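Local coordinates for protein probable glutathione S-transferase (Bordetella bronchiseptica RB50, PDB 3H1N) that probably acts as a glutathione S-transferase, joining the thiol of glutathione to electrophilic compounds, at residues L24-D28 with E57-D62; E35-A40 with L186-V191; P75-D80 with I90-L94. One frame throughout, in Å; residues are numbered along the deposited sequence.

Interaction 1: residues L24-D28 with E57-D62; sequences LWYWD and EDMLDD
Trp25 and Met59 (selenomethionine in this crystal) join the first strand of the thioredoxin-like N-terminal domain, residues 22-25, to the helix 59-65 that lies over one face of the sheet. The indole of Trp25 hangs from the strand's end toward the helix, with CG beside the backbone N and anti to the carbonyl carbon (chi1 -72°). Its six-membered ring thereby lies against the helix's first turn. Met59 runs past it in the opposite direction, CG lying 3.5 Å from Trp25 CE3. That methionine chain is extended through its first two torsions and bends only at the last, chi3 57°, which turns its methyl away from Trp25 and onto the second indole. CE comes over one face of Trp27, 3.4 Å from the centroid of the six-membered ring in a CH-pi contact, while SE stands farther off above the same ring in a Met-aromatic contact. SE also lies 3.6 Å from Tyr26 N. Leu60 brings its CD2 branch to the same ring, 3.7 Å from Trp27 CZ3. One turn along the helix from Asp58, Asp62 lays its carboxylate nearly flat over a face of Trp25, the two planes 15° apart. The carboxylate is held there by Tyr76, whose hydroxyl hydrogen-bonds to OD2, and by a salt bridge from Arg66 to the same oxygen. Asp58 is the N-cap of the helix, its OD1 accepting a weak bond from Asp61 N. Glu57 reaches the Trp25 ring at its edge, where OE1 sits 3.6 Å from CH2 and close to the ring plane.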
ATOM      1  N   LEU B  24     -16.632 -12.283   0.563  1.00  8.35           N
ATOM      2  CA  LEU B  24     -15.417 -11.812   1.235  1.00  8.27           C
ATOM      3  C   LEU B  24     -14.653 -13.012   1.759  1.00  8.54           C
ATOM      4  O   LEU B  24     -15.215 -13.837   2.483  1.00  8.52           O
ATOM      5  CB  LEU B  24     -15.752 -10.866   2.396  1.00  8.40           C
ATOM      6  CG  LEU B  24     -14.582 -10.379   3.266  1.00  7.79           C
ATOM      7  CD1 LEU B  24     -13.551  -9.616   2.412  1.00  9.59           C
ATOM      8  CD2 LEU B  24     -15.080  -9.534   4.465  1.00 10.75           C
ATOM      9  N   TRP B  25     -13.381 -13.113   1.371  1.00  8.06           N
ATOM     10  CA  TRP B  25     -12.511 -14.181   1.847  1.00  8.76           C
ATOM     11  C   TRP B  25     -11.386 -13.588   2.709  1.00  9.39           C
ATOM     12  O   TRP B  25     -10.492 -12.897   2.194  1.00  8.72           O
ATOM     13  CB  TRP B  25     -11.909 -14.954   0.670  1.00  8.46           C
ATOM     14  CG  TRP B  25     -12.889 -15.832  -0.048  1.00  9.19           C
ATOM     15  CD1 TRP B  25     -13.615 -15.512  -1.157  1.00  9.04           C
ATOM     16  CD2 TRP B  25     -13.270 -17.172   0.311  1.00 10.62           C
ATOM     17  NE1 TRP B  25     -14.409 -16.576  -1.527  1.00 10.83           N
ATOM     18  CE2 TRP B  25     -14.216 -17.607  -0.644  1.00 10.54           C
ATOM     19  CE3 TRP B  25     -12.901 -18.044   1.346  1.00 10.59           C
ATOM     20  CZ2 TRP B  25     -14.803 -18.880  -0.599  1.00 10.70           C
ATOM     21  CZ3 TRP B  25     -13.477 -19.320   1.387  1.00 10.36           C
ATOM     22  CH2 TRP B  25     -14.411 -19.723   0.415  1.00 10.31           C
ATOM     23  N   TYR B  26     -11.463 -13.831   4.018  1.00  9.68           N
ATOM     24  CA  TYR B  26     -10.412 -13.420   4.955  1.00 10.46           C
ATOM     25  C   TYR B  26     -10.341 -14.363   6.154  1.00 11.19           C
ATOM     26  O   TYR B  26     -11.364 -14.933   6.553  1.00 11.20           O
ATOM     27  CB  TYR B  26     -10.594 -11.959   5.436  1.00 10.80           C
ATOM     28  CG  TYR B  26      -9.388 -11.500   6.218  1.00 12.00           C
ATOM     29  CD1 TYR B  26      -8.166 -11.306   5.571  1.00 10.44           C
ATOM     30  CD2 TYR B  26      -9.437 -11.331   7.608  1.00 10.92           C
ATOM     31  CE1 TYR B  26      -7.020 -10.936   6.273  1.00 12.15           C
ATOM     32  CE2 TYR B  26      -8.284 -10.955   8.326  1.00 11.90           C
ATOM     33  CZ  TYR B  26      -7.084 -10.763   7.643  1.00 13.76           C
ATOM     34  OH  TYR B  26      -5.935 -10.385   8.299  1.00 14.89           O
ATOM     35  N   TRP B  27      -9.138 -14.502   6.725  1.00 11.64           N
ATOM     36  CA  TRP B  27      -8.896 -15.344   7.915  1.00 11.90           C
ATOM     37  C   TRP B  27      -9.960 -15.147   8.989  1.00 11.80           C
ATOM     38  O   TRP B  27     -10.351 -14.017   9.278  1.00 11.70           O
ATOM     39  CB  TRP B  27      -7.512 -15.053   8.522  1.00 11.74           C
ATOM     40  CG  TRP B  27      -6.392 -15.180   7.521  1.00 12.13           C
ATOM     41  CD1 TRP B  27      -5.662 -14.169   6.976  1.00 12.21           C
ATOM     42  CD2 TRP B  27      -5.900 -16.395   6.948  1.00 12.58           C
ATOM     43  NE1 TRP B  27      -4.737 -14.684   6.076  1.00 12.48           N
ATOM     44  CE2 TRP B  27      -4.867 -16.048   6.049  1.00 13.50           C
ATOM     45  CE3 TRP B  27      -6.233 -17.747   7.108  1.00 13.37           C
ATOM     46  CZ2 TRP B  27      -4.167 -17.006   5.309  1.00 14.83           C
ATOM     47  CZ3 TRP B  27      -5.531 -18.699   6.371  1.00 15.61           C
ATOM     48  CH2 TRP B  27      -4.509 -18.316   5.482  1.00 13.51           C
ATOM     49  N   ASP B  28     -10.422 -16.247   9.570  1.00 12.21           N
ATOM     50  CA  ASP B  28     -11.299 -16.208  10.741  1.00 12.32           C
ATOM     51  C   ASP B  28     -10.413 -15.991  11.969  1.00 12.74           C
ATOM     52  O   ASP B  28      -9.200 -16.171  11.889  1.00 12.78           O
ATOM     53  CB  ASP B  28     -12.065 -17.536  10.856  1.00 12.60           C
ATOM     54  CG  ASP B  28     -13.281 -17.462  11.797  1.00 12.85           C
ATOM     55  OD1 ASP B  28     -13.570 -16.398  12.383  1.00 14.17           O
ATOM     56  OD2 ASP B  28     -13.963 -18.493  11.951  1.00 13.01           O
ATOM     57  N   GLU B  57     -16.232 -24.408   4.489  1.00 19.70           N
ATOM     58  CA  GLU B  57     -15.548 -23.623   3.462  1.00 19.86           C
ATOM     59  C   GLU B  57     -14.045 -23.657   3.677  1.00 19.94           C
ATOM     60  O   GLU B  57     -13.575 -23.589   4.813  1.00 20.07           O
ATOM     61  CB  GLU B  57     -16.020 -22.172   3.482  1.00 20.08           C
ATOM     62  CG  GLU B  57     -17.488 -21.961   3.143  1.00 21.43           C
ATOM     63  CD  GLU B  57     -17.813 -22.186   1.672  1.00 23.75           C
ATOM     64  OE1 GLU B  57     -16.887 -22.259   0.839  1.00 24.39           O
ATOM     65  OE2 GLU B  57     -19.013 -22.284   1.352  1.00 25.95           O
ATOM     66  N   ASP B  58     -13.293 -23.747   2.588  1.00 19.86           N
ATOM     67  CA  ASP B  58     -11.838 -23.816   2.656  1.00 20.06           C
ATOM     68  C   ASP B  58     -11.223 -22.704   1.816  1.00 19.90           C
ATOM     69  O   ASP B  58     -11.177 -22.796   0.585  1.00 20.16           O
ATOM     70  CB  ASP B  58     -11.350 -25.189   2.168  1.00 20.39           C
ATOM     71  CG  ASP B  58      -9.831 -25.364   2.275  1.00 20.80           C
ATOM     72  OD1 ASP B  58      -9.111 -24.435   2.700  1.00 21.10           O
ATOM     73  OD2 ASP B  58      -9.356 -26.460   1.917  1.00 23.35           O
HETATM   74  N   MSE B  59     -10.743 -21.662   2.487  1.00 19.50           N
HETATM   75  CA  MSE B  59     -10.176 -20.511   1.787  1.00 19.38           C
HETATM   76  C   MSE B  59      -8.906 -20.830   0.997  1.00 19.43           C
HETATM   77  O   MSE B  59      -8.761 -20.392  -0.151  1.00 19.00           O
HETATM   78  CB  MSE B  59      -9.914 -19.358   2.749  1.00 18.95           C
HETATM   79  CG  MSE B  59      -9.438 -18.096   2.034  1.00 18.00           C
HETATM   80 SE   MSE B  59      -9.323 -16.605   3.214  0.60 15.19          SE
HETATM   81  CE  MSE B  59      -8.102 -17.357   4.517  1.00 15.80           C
ATOM     82  N   LEU B  60      -7.991 -21.573   1.620  1.00 19.75           N
ATOM     83  CA  LEU B  60      -6.742 -21.970   0.962  1.00 20.17           C
ATOM     84  C   LEU B  60      -7.034 -22.713  -0.333  1.00 20.25           C
ATOM     85  O   LEU B  60      -6.364 -22.474  -1.339  1.00 20.19           O
ATOM     86  CB  LEU B  60      -5.864 -22.825   1.887  1.00 20.59           C
ATOM     87  CG  LEU B  60      -4.969 -22.161   2.953  1.00 21.67           C
ATOM     88  CD1 LEU B  60      -4.064 -21.092   2.362  1.00 22.41           C
ATOM     89  CD2 LEU B  60      -5.783 -21.582   4.107  1.00 23.67           C
ATOM     90  N   ASP B  61      -8.047 -23.586  -0.303  1.00 20.30           N
ATOM     91  CA  ASP B  61      -8.535 -24.267  -1.507  1.00 20.66           C
ATOM     92  C   ASP B  61      -9.105 -23.268  -2.506  1.00 20.44           C
ATOM     93  O   ASP B  61      -8.784 -23.321  -3.703  1.00 19.91           O
ATOM     94  CB  ASP B  61      -9.607 -25.316  -1.177  1.00 20.84           C
ATOM     95  CG  ASP B  61     -10.175 -25.995  -2.429  1.00 22.57           C
ATOM     96  OD1 ASP B  61      -9.404 -26.664  -3.151  1.00 24.27           O
ATOM     97  OD2 ASP B  61     -11.392 -25.865  -2.690  1.00 24.33           O
ATOM     98  N   ASP B  62      -9.959 -22.372  -2.013  1.00 20.16           N
ATOM     99  CA  ASP B  62     -10.589 -21.382  -2.882  1.00 20.27           C
ATOM    100  C   ASP B  62      -9.557 -20.520  -3.597  1.00 20.45           C
ATOM    101  O   ASP B  62      -9.698 -20.227  -4.781  1.00 20.36           O
ATOM    102  CB  ASP B  62     -11.549 -20.482  -2.114  1.00 19.81           C
ATOM    103  CG  ASP B  62     -12.267 -19.517  -3.029  1.00 19.02           C
ATOM    104  OD1 ASP B  62     -13.286 -19.920  -3.615  1.00 18.52           O
ATOM    105  OD2 ASP B  62     -11.793 -18.372  -3.193  1.00 16.93           O
TER

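Interaction 2: residues E35-A40 with L186-V191; sequences EFVRLA and LSLYHV
Phe36 and His190 meet edge-to-face where the two domains of the glutathione S-transferase fold come together: helix 34-43 belongs to the thioredoxin-like domain and helix 183-198 to the all-helical C-terminal domain. The imidazole turns its edge to the face of Phe36, ring centroids 5.1 Å apart and planes at 89°, with His190 CD2 as the atom nearest the phenyl ring. His190 reaches across because its CG is anti to the backbone N (chi1 -175°), which carries the ring toward helix 34-43. There Glu35 covers one imidazole face with its aliphatic part, CG lying 3.7 Å from the ring centroid in a CH-pi contact. The CD1 branch of Leu39 closes on the root of the same side chain, 3.6 Å from His190 CB. Toward the start of 186-191, Ser187 OG lies at the edge of the Phe36 ring, close to its plane, and Leu186 CD1 settles against the backbone of Leu39 and Ala40. The segment axes approach to 9.6 Å and point in largely opposed directions, at 131°. A second shell fixes the key groups: Tyr229 hydrogen-bonds to Glu35 OE2, while Gln115 and the Tyr183 carbonyl engage Ser187 OG, and the ring of Phe238 meets that of His190. Arg38 makes a salt bridge to Asp50 through NH2 and a second one, side-on, to Glu35 from one turn along the helix: Glu35 OE1 lies in the guanidinium plane and takes both Arg38 NE and NH1, at 3.0 and 2.8 Å.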
ATOM      1  N   GLU B  35     -11.122  -6.644   8.390  1.00 10.69           N
ATOM      2  CA  GLU B  35     -11.976  -5.714   9.114  1.00 11.03           C
ATOM      3  C   GLU B  35     -12.204  -4.390   8.392  1.00 10.60           C
ATOM      4  O   GLU B  35     -13.296  -3.835   8.481  1.00  9.26           O
ATOM      5  CB  GLU B  35     -11.452  -5.475  10.533  1.00 10.91           C
ATOM      6  CG  GLU B  35     -12.483  -4.891  11.495  1.00 12.52           C
ATOM      7  CD  GLU B  35     -13.699  -5.792  11.715  1.00 12.05           C
ATOM      8  OE1 GLU B  35     -13.660  -7.004  11.399  1.00 13.82           O
ATOM      9  OE2 GLU B  35     -14.711  -5.275  12.210  1.00 14.69           O
ATOM     10  N   PHE B  36     -11.205  -3.891   7.663  1.00 10.37           N
ATOM     11  CA  PHE B  36     -11.387  -2.644   6.914  1.00 11.16           C
ATOM     12  C   PHE B  36     -12.465  -2.812   5.833  1.00 10.91           C
ATOM     13  O   PHE B  36     -13.307  -1.927   5.619  1.00 11.45           O
ATOM     14  CB  PHE B  36     -10.071  -2.161   6.306  1.00 11.29           C
ATOM     15  CG  PHE B  36      -9.032  -1.769   7.328  1.00 12.06           C
ATOM     16  CD1 PHE B  36      -9.050  -0.498   7.914  1.00 10.76           C
ATOM     17  CD2 PHE B  36      -8.025  -2.665   7.694  1.00 13.03           C
ATOM     18  CE1 PHE B  36      -8.080  -0.132   8.849  1.00 11.08           C
ATOM     19  CE2 PHE B  36      -7.052  -2.310   8.643  1.00 13.38           C
ATOM     20  CZ  PHE B  36      -7.084  -1.042   9.222  1.00 11.36           C
ATOM     21  N   VAL B  37     -12.472  -3.973   5.196  1.00 10.95           N
ATOM     22  CA  VAL B  37     -13.458  -4.269   4.157  1.00 10.70           C
ATOM     23  C   VAL B  37     -14.838  -4.498   4.778  1.00 10.64           C
ATOM     24  O   VAL B  37     -15.850  -3.957   4.292  1.00  9.92           O
ATOM     25  CB  VAL B  37     -13.014  -5.467   3.282  1.00 10.74           C
ATOM     26  CG1 VAL B  37     -14.077  -5.797   2.227  1.00 10.21           C
ATOM     27  CG2 VAL B  37     -11.692  -5.165   2.620  1.00 12.54           C
ATOM     28  N   ARG B  38     -14.859  -5.266   5.869  1.00  9.87           N
ATOM     29  CA  ARG B  38     -16.085  -5.651   6.557  1.00 11.04           C
ATOM     30  C   ARG B  38     -16.830  -4.417   7.075  1.00 10.32           C
ATOM     31  O   ARG B  38     -18.058  -4.347   6.973  1.00 10.21           O
ATOM     32  CB  ARG B  38     -15.737  -6.601   7.720  1.00 11.28           C
ATOM     33  CG  ARG B  38     -16.871  -7.444   8.263  1.00 14.17           C
ATOM     34  CD  ARG B  38     -16.375  -8.819   8.759  1.00 14.45           C
ATOM     35  NE  ARG B  38     -15.078  -8.693   9.398  1.00 15.75           N
ATOM     36  CZ  ARG B  38     -13.988  -9.391   9.083  1.00 14.85           C
ATOM     37  NH1 ARG B  38     -12.861  -9.144   9.730  1.00 12.67           N
ATOM     38  NH2 ARG B  38     -14.029 -10.357   8.177  1.00 15.08           N
ATOM     39  N   LEU B  39     -16.096  -3.442   7.625  1.00  9.43           N
ATOM     40  CA  LEU B  39     -16.729  -2.194   8.083  1.00  9.66           C
ATOM     41  C   LEU B  39     -17.441  -1.449   6.948  1.00  8.70           C
ATOM     42  O   LEU B  39     -18.559  -0.995   7.104  1.00  8.11           O
ATOM     43  CB  LEU B  39     -15.713  -1.269   8.778  1.00  9.61           C
ATOM     44  CG  LEU B  39     -15.287  -1.676  10.193  1.00 10.13           C
ATOM     45  CD1 LEU B  39     -14.040  -0.916  10.602  1.00 11.70           C
ATOM     46  CD2 LEU B  39     -16.414  -1.452  11.206  1.00  9.19           C
ATOM     47  N   ALA B  40     -16.786  -1.337   5.798  1.00  8.22           N
ATOM     48  CA  ALA B  40     -17.385  -0.658   4.655  1.00  7.77           C
ATOM     49  C   ALA B  40     -18.633  -1.360   4.120  1.00  7.17           C
ATOM     50  O   ALA B  40     -19.619  -0.698   3.785  1.00  7.27           O
ATOM     51  CB  ALA B  40     -16.343  -0.490   3.547  1.00  6.72           C
ATOM     52  N   LEU B 186     -14.038   5.307   7.929  1.00  9.00           N
ATOM     53  CA  LEU B 186     -14.251   4.060   8.687  1.00  9.00           C
ATOM     54  C   LEU B 186     -12.927   3.390   9.038  1.00  8.91           C
ATOM     55  O   LEU B 186     -12.729   2.913  10.155  1.00  9.28           O
ATOM     56  CB  LEU B 186     -15.130   3.080   7.910  1.00  8.79           C
ATOM     57  CG  LEU B 186     -16.487   3.562   7.411  1.00  8.67           C
ATOM     58  CD1 LEU B 186     -17.208   2.383   6.760  1.00 10.16           C
ATOM     59  CD2 LEU B 186     -17.344   4.173   8.547  1.00  8.83           C
ATOM     60  N   SER B 187     -12.015   3.374   8.079  1.00  8.64           N
ATOM     61  CA  SER B 187     -10.692   2.808   8.290  1.00  8.94           C
ATOM     62  C   SER B 187      -9.933   3.570   9.376  1.00  8.78           C
ATOM     63  O   SER B 187      -9.206   2.968  10.177  1.00  9.09           O
ATOM     64  CB  SER B 187      -9.916   2.838   6.972  1.00  8.58           C
ATOM     65  OG  SER B 187     -10.544   1.980   6.019  1.00  9.79           O
ATOM     66  N   LEU B 188     -10.110   4.891   9.406  1.00  8.79           N
ATOM     67  CA  LEU B 188      -9.386   5.735  10.356  1.00  9.08           C
ATOM     68  C   LEU B 188      -9.896   5.444  11.763  1.00  9.11           C
ATOM     69  O   LEU B 188      -9.106   5.302  12.722  1.00  8.45           O
ATOM     70  CB  LEU B 188      -9.521   7.227   9.999  1.00  8.82           C
ATOM     71  CG  LEU B 188      -8.746   8.253  10.869  1.00  9.30           C
ATOM     72  CD1 LEU B 188      -7.238   7.919  10.976  1.00 10.93           C
ATOM     73  CD2 LEU B 188      -8.945   9.676  10.351  1.00  6.23           C
ATOM     74  N   TYR B 189     -11.211   5.315  11.882  1.00  9.55           N
ATOM     75  CA  TYR B 189     -11.803   4.895  13.148  1.00  9.90           C
ATOM     76  C   TYR B 189     -11.184   3.559  13.589  1.00 10.20           C
ATOM     77  O   TYR B 189     -10.797   3.397  14.760  1.00  9.80           O
ATOM     78  CB  TYR B 189     -13.345   4.802  13.048  1.00 10.08           C
ATOM     79  CG  TYR B 189     -13.941   3.702  13.903  1.00 11.71           C
ATOM     80  CD1 TYR B 189     -14.347   3.941  15.221  1.00 11.62           C
ATOM     81  CD2 TYR B 189     -14.099   2.415  13.390  1.00 13.39           C
ATOM     82  CE1 TYR B 189     -14.860   2.922  15.993  1.00 13.48           C
ATOM     83  CE2 TYR B 189     -14.596   1.399  14.155  1.00 13.50           C
ATOM     84  CZ  TYR B 189     -14.980   1.650  15.441  1.00 13.93           C
ATOM     85  OH  TYR B 189     -15.482   0.617  16.181  1.00 17.05           O
ATOM     86  N   HIS B 190     -11.063   2.615  12.650  1.00 10.24           N
ATOM     87  CA  HIS B 190     -10.594   1.287  13.018  1.00 10.37           C
ATOM     88  C   HIS B 190      -9.127   1.259  13.448  1.00 10.04           C
ATOM     89  O   HIS B 190      -8.781   0.578  14.418  1.00 10.22           O
ATOM     90  CB  HIS B 190     -10.859   0.227  11.934  1.00  9.46           C
ATOM     91  CG  HIS B 190     -10.475  -1.158  12.368  1.00  9.76           C
ATOM     92  ND1 HIS B 190     -11.150  -1.834  13.362  1.00  9.59           N
ATOM     93  CD2 HIS B 190      -9.453  -1.963  11.991  1.00  9.10           C
ATOM     94  CE1 HIS B 190     -10.579  -3.011  13.558  1.00  9.09           C
ATOM     95  NE2 HIS B 190      -9.549  -3.116  12.731  1.00 10.79           N
ATOM     96  N   VAL B 191      -8.267   1.980  12.735  1.00 10.76           N
ATOM     97  CA  VAL B 191      -6.858   2.032  13.118  1.00 10.45           C
ATOM     98  C   VAL B 191      -6.683   2.681  14.519  1.00 10.71           C
ATOM     99  O   VAL B 191      -5.826   2.255  15.315  1.00  9.86           O
ATOM    100  CB  VAL B 191      -5.959   2.647  11.990  1.00 11.01           C
ATOM    101  CG1 VAL B 191      -6.072   4.191  11.929  1.00 11.23           C
ATOM    102  CG2 VAL B 191      -4.520   2.203  12.173  1.00 11.07           C
TER

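Interaction 3: residues P75-D80 with I90-L94; sequences PYLVAD and ILLFL
Pro75, preceded by a cis peptide bond, meets Ile90 through its carbonyl as well as its ring: Ile90 CD1 lies 3.6 Å from Pro75 O and 4.3 Å from Pro75 CG. The same methyl reaches Tyr76 CA at 3.8 Å, while the Tyr76 side chain leaves from the far side of the strand, where its hydroxyl hydrogen-bonds to Asp62. Leu77 points back at the helix. Its CB and CD2 both lie 3.9 Å from Ile90 CG2, and CD2 also approaches Leu94 CD2. Ile90 divides its work accordingly: CG1, anti to the carbonyl carbon (chi1 -64°), carries CD1 to the Pro75 end, and CG2 faces Leu77. A cis-proline entering the third strand is a hallmark of the thioredoxin-like fold, and here strand 76-79, the hairpin partner 82-85 and helix 87-97 form its C-terminal beta-beta-alpha unit. The strand and helix segments run at 36° to each other, their axes 9.9 Å apart. Ala79, two residues on and facing the same way as Leu77, sets its CB 4.2 Å from Phe93 CE2. At the strand's end, Asp80 turns OD1 to the edge of the Phe93 ring, near its plane and 3.6 Å from CZ. Tyr22, Met82 and Ile84 of the sheet also line Phe93, which packs in addition against Leu109 of the second subunit.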
ATOM      1  N   PRO B  75      -6.984 -10.211   2.440  1.00 11.14           N
ATOM      2  CA  PRO B  75      -8.354 -10.455   1.972  1.00 10.91           C
ATOM      3  C   PRO B  75      -8.520 -10.340   0.462  1.00 10.50           C
ATOM      4  O   PRO B  75      -7.741  -9.658  -0.208  1.00 10.58           O
ATOM      5  CB  PRO B  75      -9.151  -9.349   2.647  1.00 10.89           C
ATOM      6  CG  PRO B  75      -8.153  -8.189   2.740  1.00 10.98           C
ATOM      7  CD  PRO B  75      -6.831  -8.866   3.038  1.00 11.38           C
ATOM      8  N   TYR B  76      -9.528 -11.032  -0.058  1.00 10.10           N
ATOM      9  CA  TYR B  76      -9.989 -10.820  -1.421  1.00  9.61           C
ATOM     10  C   TYR B  76     -11.518 -10.874  -1.473  1.00  9.61           C
ATOM     11  O   TYR B  76     -12.185 -11.434  -0.579  1.00 10.03           O
ATOM     12  CB  TYR B  76      -9.300 -11.757  -2.437  1.00  9.25           C
ATOM     13  CG  TYR B  76      -9.529 -13.236  -2.194  1.00  9.15           C
ATOM     14  CD1 TYR B  76      -8.732 -13.945  -1.291  1.00  9.90           C
ATOM     15  CD2 TYR B  76     -10.524 -13.924  -2.880  1.00  8.42           C
ATOM     16  CE1 TYR B  76      -8.936 -15.323  -1.062  1.00 11.26           C
ATOM     17  CE2 TYR B  76     -10.743 -15.292  -2.666  1.00 11.65           C
ATOM     18  CZ  TYR B  76      -9.944 -15.985  -1.749  1.00 11.24           C
ATOM     19  OH  TYR B  76     -10.168 -17.325  -1.517  1.00 11.11           O
ATOM     20  N   LEU B  77     -12.064 -10.199  -2.452  1.00  9.21           N
ATOM     21  CA  LEU B  77     -13.474 -10.035  -2.648  1.00  9.64           C
ATOM     22  C   LEU B  77     -13.845 -10.533  -4.029  1.00  9.08           C
ATOM     23  O   LEU B  77     -13.314 -10.117  -5.000  1.00  8.73           O
ATOM     24  CB  LEU B  77     -13.874  -8.568  -2.504  1.00 10.37           C
ATOM     25  CG  LEU B  77     -15.359  -8.256  -2.416  1.00 13.20           C
ATOM     26  CD1 LEU B  77     -15.891  -8.556  -1.104  1.00 17.29           C
ATOM     27  CD2 LEU B  77     -15.721  -6.921  -2.844  1.00 16.76           C
ATOM     28  N   VAL B  78     -14.756 -11.458  -4.061  1.00  9.44           N
ATOM     29  CA  VAL B  78     -15.309 -11.949  -5.317  1.00  9.86           C
ATOM     30  C   VAL B  78     -16.653 -11.249  -5.531  1.00 10.20           C
ATOM     31  O   VAL B  78     -17.608 -11.456  -4.776  1.00  9.98           O
ATOM     32  CB  VAL B  78     -15.448 -13.488  -5.330  1.00 10.26           C
ATOM     33  CG1 VAL B  78     -15.756 -13.981  -6.743  1.00  9.96           C
ATOM     34  CG2 VAL B  78     -14.141 -14.140  -4.831  1.00 10.38           C
ATOM     35  N   ALA B  79     -16.685 -10.386  -6.543  1.00 10.23           N
ATOM     36  CA  ALA B  79     -17.788  -9.446  -6.763  1.00 10.73           C
ATOM     37  C   ALA B  79     -17.928  -9.226  -8.250  1.00 11.16           C
ATOM     38  O   ALA B  79     -16.938  -8.927  -8.920  1.00 10.79           O
ATOM     39  CB  ALA B  79     -17.487  -8.113  -6.086  1.00 10.02           C
ATOM     40  N   ASP B  80     -19.146  -9.383  -8.768  1.00 12.14           N
ATOM     41  CA  ASP B  80     -19.458  -8.942 -10.129  1.00 13.12           C
ATOM     42  C   ASP B  80     -18.467  -9.516 -11.150  1.00 13.55           C
ATOM     43  O   ASP B  80     -18.002  -8.804 -12.055  1.00 14.48           O
ATOM     44  CB  ASP B  80     -19.453  -7.401 -10.175  1.00 13.53           C
ATOM     45  CG  ASP B  80     -20.582  -6.778  -9.359  1.00 14.41           C
ATOM     46  OD1 ASP B  80     -20.375  -5.698  -8.755  1.00 16.15           O
ATOM     47  OD2 ASP B  80     -21.680  -7.370  -9.321  1.00 17.08           O
ATOM     48  N   ILE B  90      -9.716  -3.329  -2.922  1.00  9.42           N
ATOM     49  CA  ILE B  90     -11.100  -3.739  -2.661  1.00  9.18           C
ATOM     50  C   ILE B  90     -11.927  -2.497  -2.336  1.00  8.75           C
ATOM     51  O   ILE B  90     -12.981  -2.276  -2.931  1.00  8.65           O
ATOM     52  CB  ILE B  90     -11.193  -4.814  -1.547  1.00  9.52           C
ATOM     53  CG1 ILE B  90     -10.477  -6.107  -1.998  1.00  9.23           C
ATOM     54  CG2 ILE B  90     -12.658  -5.091  -1.172  1.00  9.60           C
ATOM     55  CD1 ILE B  90     -10.167  -7.066  -0.841  1.00 10.73           C
ATOM     56  N   LEU B  91     -11.407  -1.652  -1.448  1.00  8.22           N
ATOM     57  CA  LEU B  91     -12.161  -0.481  -0.987  1.00  8.02           C
ATOM     58  C   LEU B  91     -12.335   0.557  -2.092  1.00  7.49           C
ATOM     59  O   LEU B  91     -13.407   1.139  -2.207  1.00  8.63           O
ATOM     60  CB  LEU B  91     -11.514   0.136   0.257  1.00  8.08           C
ATOM     61  CG  LEU B  91     -11.631  -0.656   1.564  1.00  9.08           C
ATOM     62  CD1 LEU B  91     -10.669  -0.115   2.639  1.00  9.85           C
ATOM     63  CD2 LEU B  91     -13.075  -0.655   2.062  1.00  7.33           C
ATOM     64  N   LEU B  92     -11.292   0.768  -2.904  1.00  7.41           N
ATOM     65  CA  LEU B  92     -11.383   1.600  -4.111  1.00  7.44           C
ATOM     66  C   LEU B  92     -12.591   1.226  -5.012  1.00  7.48           C
ATOM     67  O   LEU B  92     -13.295   2.108  -5.531  1.00  6.94           O
ATOM     68  CB  LEU B  92     -10.082   1.513  -4.931  1.00  7.38           C
ATOM     69  CG  LEU B  92      -9.982   2.413  -6.167  1.00  8.65           C
ATOM     70  CD1 LEU B  92      -9.814   3.877  -5.777  1.00 10.50           C
ATOM     71  CD2 LEU B  92      -8.834   1.946  -7.107  1.00  7.59           C
ATOM     72  N   PHE B  93     -12.803  -0.072  -5.214  1.00  7.68           N
ATOM     73  CA  PHE B  93     -13.942  -0.550  -5.990  1.00  8.23           C
ATOM     74  C   PHE B  93     -15.255  -0.165  -5.310  1.00  8.69           C
ATOM     75  O   PHE B  93     -16.167   0.349  -5.961  1.00  8.45           O
ATOM     76  CB  PHE B  93     -13.873  -2.073  -6.238  1.00  8.46           C
ATOM     77  CG  PHE B  93     -15.170  -2.656  -6.719  1.00  9.34           C
ATOM     78  CD1 PHE B  93     -15.639  -2.372  -8.008  1.00 10.37           C
ATOM     79  CD2 PHE B  93     -15.950  -3.436  -5.871  1.00 12.05           C
ATOM     80  CE1 PHE B  93     -16.863  -2.888  -8.456  1.00 11.96           C
ATOM     81  CE2 PHE B  93     -17.197  -3.957  -6.303  1.00 11.92           C
ATOM     82  CZ  PHE B  93     -17.644  -3.685  -7.596  1.00 11.24           C
ATOM     83  N   LEU B  94     -15.341  -0.407  -4.004  1.00  8.72           N
ATOM     84  CA  LEU B  94     -16.571  -0.098  -3.264  1.00  9.02           C
ATOM     85  C   LEU B  94     -16.870   1.391  -3.257  1.00  9.56           C
ATOM     86  O   LEU B  94     -18.041   1.802  -3.313  1.00  9.67           O
ATOM     87  CB  LEU B  94     -16.500  -0.633  -1.831  1.00  8.52           C
ATOM     88  CG  LEU B  94     -16.258  -2.144  -1.736  1.00 10.08           C
ATOM     89  CD1 LEU B  94     -16.158  -2.611  -0.283  1.00 11.59           C
ATOM     90  CD2 LEU B  94     -17.349  -2.929  -2.498  1.00 10.36           C
TER

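From the N terminus, strand 22-25 leads into helix 34-43, and interaction 1 closes its loop when helix 59-65 returns to the strand's end. Interaction 2 crosses it: 35-40 lies inside that loop, but its partner 186-191 comes far later, in the C-terminal domain. Interaction 3 follows interaction 1 in series and nests within the long loop of interaction 2, closing a short loop between strand 76-79 and helix 87-97. Strands 22-25 and 76-79 are neighbours in one sheet, joining interactions 1 and 3. Leu24 touches Val37, which ties interaction 1 to interaction 2, and Leu91 packs on Ala40 and Ser187, which brings helix 87-97 against both helices of interaction 2.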